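Local coordinates for protein glucuronoarabinoxylan endo-1,4-beta-xylanase (PDB 4FMV) that probably hydrolyses internal beta-1,4 linkages of plant cell-wall polysaccharides such as xylan, as an endo-acting family 30 glycoside hydrolase, at residues 58-70 / 116-128. Numbering follows the deposited sequence.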
loop_
_atom_site.group_PDB
_atom_site.type_symbol
_atom_site.label_atom_id
_atom_site.label_comp_id
_atom_site.label_asym_id
_atom_site.label_seq_id
_atom_site.Cartn_x
_atom_site.Cartn_y
_atom_site.Cartn_z
ATOM N N TRP A 58 23.263 -1.686 16.844
ATOM C CA TRP A 58 22.084 -2.427 17.257
ATOM C C TRP A 58 22.431 -3.600 18.170
ATOM O O TRP A 58 21.610 -4.012 18.992
ATOM C CB TRP A 58 21.295 -2.934 16.058
ATOM C CG TRP A 58 21.996 -3.962 15.262
ATOM C CD1 TRP A 58 22.879 -3.741 14.233
ATOM C CD2 TRP A 58 21.856 -5.387 15.366
ATOM N NE1 TRP A 58 23.314 -4.936 13.725
ATOM C CE2 TRP A 58 22.705 -5.959 14.404
ATOM C CE3 TRP A 58 21.120 -6.232 16.209
ATOM C CZ2 TRP A 58 22.819 -7.346 14.229
ATOM C CZ3 TRP A 58 21.243 -7.601 16.043
ATOM C CH2 TRP A 58 22.085 -8.143 15.057
ATOM N N LYS A 59 23.635 -4.148 18.012
ATOM C CA LYS A 59 24.065 -5.273 18.834
ATOM C C LYS A 59 24.259 -4.869 20.293
ATOM O O LYS A 59 24.104 -5.698 21.193
ATOM C CB LYS A 59 25.358 -5.879 18.295
ATOM C CG LYS A 59 25.273 -6.342 16.835
ATOM C CD LYS A 59 26.493 -7.198 16.496
ATOM C CE LYS A 59 26.535 -7.610 15.031
ATOM N NZ LYS A 59 27.684 -8.552 14.829
ATOM N N THR A 60 24.621 -3.609 20.525
ATOM C CA THR A 60 24.799 -3.101 21.894
ATOM C C THR A 60 23.580 -2.359 22.436
ATOM O O THR A 60 23.634 -1.838 23.535
ATOM C CB THR A 60 26.057 -2.214 22.056
ATOM O OG1 THR A 60 25.926 -1.031 21.259
ATOM C CG2 THR A 60 27.304 -2.972 21.646
ATOM N N GLY A 61 22.499 -2.298 21.657
ATOM C CA GLY A 61 21.253 -1.740 22.128
ATOM C C GLY A 61 21.186 -0.216 22.098
ATOM O O GLY A 61 20.396 0.392 22.841
ATOM N N ASN A 62 21.989 0.423 21.245
ATOM C CA ASN A 62 21.792 1.856 21.089
ATOM C C ASN A 62 21.002 2.080 19.803
ATOM O O ASN A 62 21.521 2.016 18.703
ATOM C CB ASN A 62 23.157 2.575 21.038
ATOM C CG ASN A 62 23.014 4.072 20.880
ATOM O OD1 ASN A 62 21.934 4.561 20.601
ATOM N ND2 ASN A 62 24.101 4.803 21.058
ATOM N N PHE A 63 19.726 2.371 19.995
ATOM C CA PHE A 63 18.728 2.477 18.944
ATOM C C PHE A 63 18.416 3.920 18.510
ATOM O O PHE A 63 17.407 4.166 17.855
ATOM C CB PHE A 63 17.467 1.641 19.263
ATOM C CG PHE A 63 17.748 0.170 19.520
ATOM C CD1 PHE A 63 18.259 -0.656 18.504
ATOM C CD2 PHE A 63 17.491 -0.391 20.767
ATOM C CE1 PHE A 63 18.529 -2.019 18.733
ATOM C CE2 PHE A 63 17.752 -1.757 21.015
ATOM C CZ PHE A 63 18.267 -2.570 19.997
ATOM N N SER A 64 19.177 4.889 19.001
ATOM C CA SER A 64 18.827 6.291 18.735
ATOM C C SER A 64 18.580 6.583 17.249
ATOM O O SER A 64 17.734 7.407 16.913
ATOM C CB SER A 64 19.860 7.264 19.335
ATOM O OG SER A 64 21.139 7.091 18.744
ATOM N N LYS A 65 19.291 5.905 16.354
ATOM C CA LYS A 65 19.154 6.217 14.931
ATOM C C LYS A 65 17.850 5.692 14.352
ATOM O O LYS A 65 17.466 6.025 13.209
ATOM C CB LYS A 65 20.347 5.705 14.139
ATOM C CG LYS A 65 21.580 6.574 14.353
ATOM C CD LYS A 65 22.590 6.337 13.263
ATOM C CE LYS A 65 23.935 6.951 13.598
ATOM N NZ LYS A 65 24.918 6.508 12.565
ATOM N N TRP A 66 17.185 4.866 15.150
ATOM C CA TRP A 66 15.850 4.349 14.837
ATOM C C TRP A 66 14.712 5.164 15.470
ATOM O O TRP A 66 13.523 4.880 15.255
ATOM C CB TRP A 66 15.775 2.897 15.290
ATOM C CG TRP A 66 16.624 1.977 14.447
ATOM C CD1 TRP A 66 17.287 2.298 13.304
ATOM C CD2 TRP A 66 16.872 0.581 14.677
ATOM N NE1 TRP A 66 17.937 1.182 12.797
ATOM C CE2 TRP A 66 17.698 0.119 13.632
ATOM C CE3 TRP A 66 16.477 -0.320 15.669
ATOM C CZ2 TRP A 66 18.137 -1.203 13.550
ATOM C CZ3 TRP A 66 16.912 -1.636 15.583
ATOM C CH2 TRP A 66 17.739 -2.062 14.528
ATOM N N SER A 67 15.071 6.172 16.264
ATOM C CA SER A 67 14.082 6.988 16.956
ATOM C C SER A 67 13.168 7.849 16.058
ATOM O O SER A 67 12.016 8.078 16.417
ATOM C CB SER A 67 14.712 7.840 18.073
ATOM O OG SER A 67 15.680 8.717 17.547
ATOM N N PRO A 68 13.700 8.405 14.954
ATOM C CA PRO A 68 12.807 9.179 14.087
ATOM C C PRO A 68 11.639 8.333 13.554
ATOM O O PRO A 68 10.507 8.796 13.532
ATOM C CB PRO A 68 13.725 9.617 12.936
ATOM C CG PRO A 68 15.092 9.707 13.574
ATOM C CD PRO A 68 15.107 8.505 14.514
ATOM N N GLU A 69 11.906 7.104 13.140
ATOM C CA GLU A 69 10.855 6.269 12.596
ATOM C C GLU A 69 9.956 5.730 13.708
ATOM O O GLU A 69 8.767 5.531 13.496
ATOM C CB GLU A 69 11.437 5.141 11.736
ATOM C CG GLU A 69 12.021 5.599 10.383
ATOM C CD GLU A 69 10.952 5.910 9.357
ATOM O OE1 GLU A 69 11.210 5.705 8.144
ATOM O OE2 GLU A 69 9.861 6.376 9.758
ATOM N N LEU A 70 10.514 5.498 14.894
ATOM C CA LEU A 70 9.662 5.228 16.061
ATOM C C LEU A 70 8.632 6.361 16.287
ATOM O O LEU A 70 7.458 6.105 16.541
ATOM C CB LEU A 70 10.491 4.989 17.335
ATOM C CG LEU A 70 9.666 4.951 18.636
ATOM C CD1 LEU A 70 8.745 3.739 18.658
ATOM C CD2 LEU A 70 10.550 4.961 19.887
ATOM N N GLU A 116 22.628 -13.445 11.245
ATOM C CA GLU A 116 22.774 -12.132 11.854
ATOM C C GLU A 116 21.709 -11.165 11.325
ATOM O O GLU A 116 21.143 -10.352 12.079
ATOM C CB GLU A 116 24.191 -11.573 11.640
ATOM C CG GLU A 116 24.533 -10.443 12.642
ATOM C CD GLU A 116 25.922 -9.850 12.439
ATOM O OE1 GLU A 116 26.024 -8.622 12.237
ATOM O OE2 GLU A 116 26.911 -10.603 12.496
ATOM N N TYR A 117 21.413 -11.259 10.036
ATOM C CA TYR A 117 20.438 -10.353 9.431
ATOM C C TYR A 117 19.035 -10.568 10.005
ATOM O O TYR A 117 18.303 -9.601 10.247
ATOM C CB TYR A 117 20.432 -10.478 7.904
ATOM C CG TYR A 117 19.530 -9.472 7.203
ATOM C CD1 TYR A 117 19.688 -8.102 7.397
ATOM C CD2 TYR A 117 18.533 -9.893 6.325
ATOM C CE1 TYR A 117 18.881 -7.191 6.749
ATOM C CE2 TYR A 117 17.716 -8.982 5.678
ATOM C CZ TYR A 117 17.894 -7.637 5.896
ATOM O OH TYR A 117 17.083 -6.726 5.251
ATOM N N ALA A 118 18.666 -11.824 10.242
ATOM C CA ALA A 118 17.398 -12.125 10.896
ATOM C C ALA A 118 17.377 -11.577 12.323
ATOM O O ALA A 118 16.345 -11.119 12.784
ATOM C CB ALA A 118 17.130 -13.629 10.900
ATOM N N GLN A 119 18.507 -11.637 13.021
ATOM C CA GLN A 119 18.607 -11.042 14.374
ATOM C C GLN A 119 18.476 -9.526 14.335
ATOM O O GLN A 119 17.876 -8.906 15.211
ATOM C CB GLN A 119 19.940 -11.405 15.035
ATOM C CG GLN A 119 20.052 -12.874 15.322
ATOM C CD GLN A 119 21.420 -13.268 15.807
ATOM O OE1 GLN A 119 22.407 -12.574 15.565
ATOM N NE2 GLN A 119 21.491 -14.397 16.500
ATOM N N TYR A 120 19.071 -8.935 13.313
ATOM C CA TYR A 120 18.946 -7.504 13.062
ATOM C C TYR A 120 17.488 -7.124 12.855
ATOM O O TYR A 120 16.963 -6.212 13.506
ATOM C CB TYR A 120 19.768 -7.170 11.830
ATOM C CG TYR A 120 19.641 -5.767 11.270
ATOM C CD1 TYR A 120 20.232 -4.684 11.910
ATOM C CD2 TYR A 120 18.986 -5.539 10.063
ATOM C CE1 TYR A 120 20.151 -3.404 11.372
ATOM C CE2 TYR A 120 18.896 -4.259 9.521
ATOM C CZ TYR A 120 19.481 -3.204 10.175
ATOM O OH TYR A 120 19.418 -1.939 9.639
ATOM N N LEU A 121 16.818 -7.813 11.935
ATOM C CA LEU A 121 15.397 -7.574 11.729
ATOM C C LEU A 121 14.617 -7.764 13.037
ATOM O O LEU A 121 13.721 -6.974 13.362
ATOM C CB LEU A 121 14.849 -8.497 10.629
ATOM C CG LEU A 121 15.393 -8.174 9.229
ATOM C CD1 LEU A 121 14.716 -9.043 8.187
ATOM C CD2 LEU A 121 15.176 -6.685 8.912
ATOM N N ASN A 122 14.941 -8.815 13.784
ATOM C CA ASN A 122 14.278 -9.027 15.067
ATOM C C ASN A 122 14.548 -7.887 16.047
ATOM O O ASN A 122 13.722 -7.576 16.884
ATOM C CB ASN A 122 14.697 -10.363 15.689
ATOM C CG ASN A 122 13.789 -11.499 15.286
ATOM O OD1 ASN A 122 12.633 -11.278 14.927
ATOM N ND2 ASN A 122 14.300 -12.723 15.350
ATOM N N ALA A 123 15.714 -7.265 15.953
ATOM C CA ALA A 123 16.031 -6.199 16.899
ATOM C C ALA A 123 15.195 -4.941 16.617
ATOM O O ALA A 123 14.841 -4.189 17.535
ATOM C CB ALA A 123 17.550 -5.892 16.897
ATOM N N TYR A 124 14.891 -4.716 15.345
ATOM C CA TYR A 124 14.012 -3.617 14.946
ATOM C C TYR A 124 12.601 -3.853 15.457
ATOM O O TYR A 124 11.989 -2.973 16.055
ATOM C CB TYR A 124 13.994 -3.459 13.428
ATOM C CG TYR A 124 13.509 -2.096 12.971
ATOM C CD1 TYR A 124 14.368 -1.002 12.971
ATOM C CD2 TYR A 124 12.203 -1.898 12.547
ATOM C CE1 TYR A 124 13.945 0.255 12.546
ATOM C CE2 TYR A 124 11.758 -0.635 12.136
ATOM C CZ TYR A 124 12.642 0.437 12.126
ATOM O OH TYR A 124 12.230 1.704 11.718
ATOM N N VAL A 125 12.083 -5.045 15.225
ATOM C CA VAL A 125 10.798 -5.423 15.794
ATOM C C VAL A 125 10.756 -5.226 17.321
ATOM O O VAL A 125 9.785 -4.704 17.852
ATOM C CB VAL A 125 10.490 -6.882 15.452
ATOM C CG1 VAL A 125 9.145 -7.320 16.060
ATOM C CG2 VAL A 125 10.516 -7.069 13.928
ATOM N N LYS A 126 11.802 -5.651 18.028
ATOM C CA LYS A 126 11.777 -5.581 19.487
ATOM C C LYS A 126 11.890 -4.135 19.974
ATOM O O LYS A 126 11.195 -3.733 20.906
ATOM C CB LYS A 126 12.840 -6.484 20.122
ATOM C CG LYS A 126 12.874 -6.431 21.664
ATOM C CD LYS A 126 14.060 -7.250 22.190
ATOM C CE LYS A 126 14.061 -7.406 23.729
ATOM N NZ LYS A 126 14.261 -6.124 24.448
ATOM N N TYR A 127 12.747 -3.339 19.344
ATOM C CA TYR A 127 12.815 -1.908 19.672
ATOM C C TYR A 127 11.441 -1.246 19.543
ATOM O O TYR A 127 11.000 -0.491 20.419
ATOM C CB TYR A 127 13.806 -1.212 18.737
ATOM C CG TYR A 127 13.797 0.292 18.827
ATOM C CD1 TYR A 127 14.163 0.941 20.007
ATOM C CD2 TYR A 127 13.439 1.079 17.728
ATOM C CE1 TYR A 127 14.177 2.330 20.098
ATOM C CE2 TYR A 127 13.449 2.478 17.814
ATOM C CZ TYR A 127 13.819 3.091 19.001
ATOM O OH TYR A 127 13.822 4.468 19.105
ATOM N N MET A 128 10.753 -1.523 18.440
ATOM C CA MET A 128 9.409 -0.994 18.278
ATOM C C MET A 128 8.470 -1.504 19.385
ATOM O O MET A 128 7.706 -0.723 19.998
ATOM C CB MET A 128 8.867 -1.345 16.893
ATOM C CG MET A 128 9.586 -0.623 15.777
ATOM S SD MET A 128 9.177 1.128 15.749
ATOM C CE MET A 128 10.553 1.776 14.799
HETATM O O HOH W 1 25.576 -5.778 12.157
#
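The indole of Trp58 lies flat on helix 114-130, with Tyr120 on one face and the CG of Lys59 over the centre of the other. Tyr120 turns its edge to this indole in a T-shaped pair, the planes 72° apart. Tyr120 CA also makes a CH-pi contact, 3.8 Å from the centroid of the Trp58 six-membered ring. At the indole edge, in plane, sit the CG of Glu116 and a water. The water accepts from Trp58 NE1 at 2.9 Å and donates to Glu116 OE1. Glu116 OE1 also forms a salt bridge with Lys59 NZ, 3.1 Å away. The lysine chain, extended beyond CG, leads from over the indole past its rim to the carboxylate. Glu116 has a second cation, Lys113, on its OE2.

One turn further along helix 114-130, Tyr124 points its edge at the face of Trp66. Tyr124 CD1 stands over the centre of the Trp66 indole, 3.4 Å from Trp66 CD2, with the planes at 70°. Trp66 in turn directs its edge to the face of Tyr120 in an offset edge-to-face pair, CZ2 of Trp66 3.7 Å from Tyr120 CE1. Tyr120 thus touches both tryptophans. The indole NH of Trp66 bonds to Glu51 O, which fixes that end of the ring.

Tyr127 takes the CB of Phe63 over one face, 3.7 Å from the ring centroid. Tyr127 holds its ring trans to the backbone N (chi1 171°), which puts the OH against Ser67 CA and Leu70 CD2, at the start of helix 67-78. Leu70 CD1 then packs on Met128 SD at 3.9 Å.

The side chains of Trp58, Trp66, Tyr120 and Tyr124 form an aromatic cluster. It joins the loop and 3-10 segment ahead of helix 67-78 to helix 114-130. These helices are neighbours on the outside of the (beta/alpha)8 barrel, the catalytic part of this longer protein.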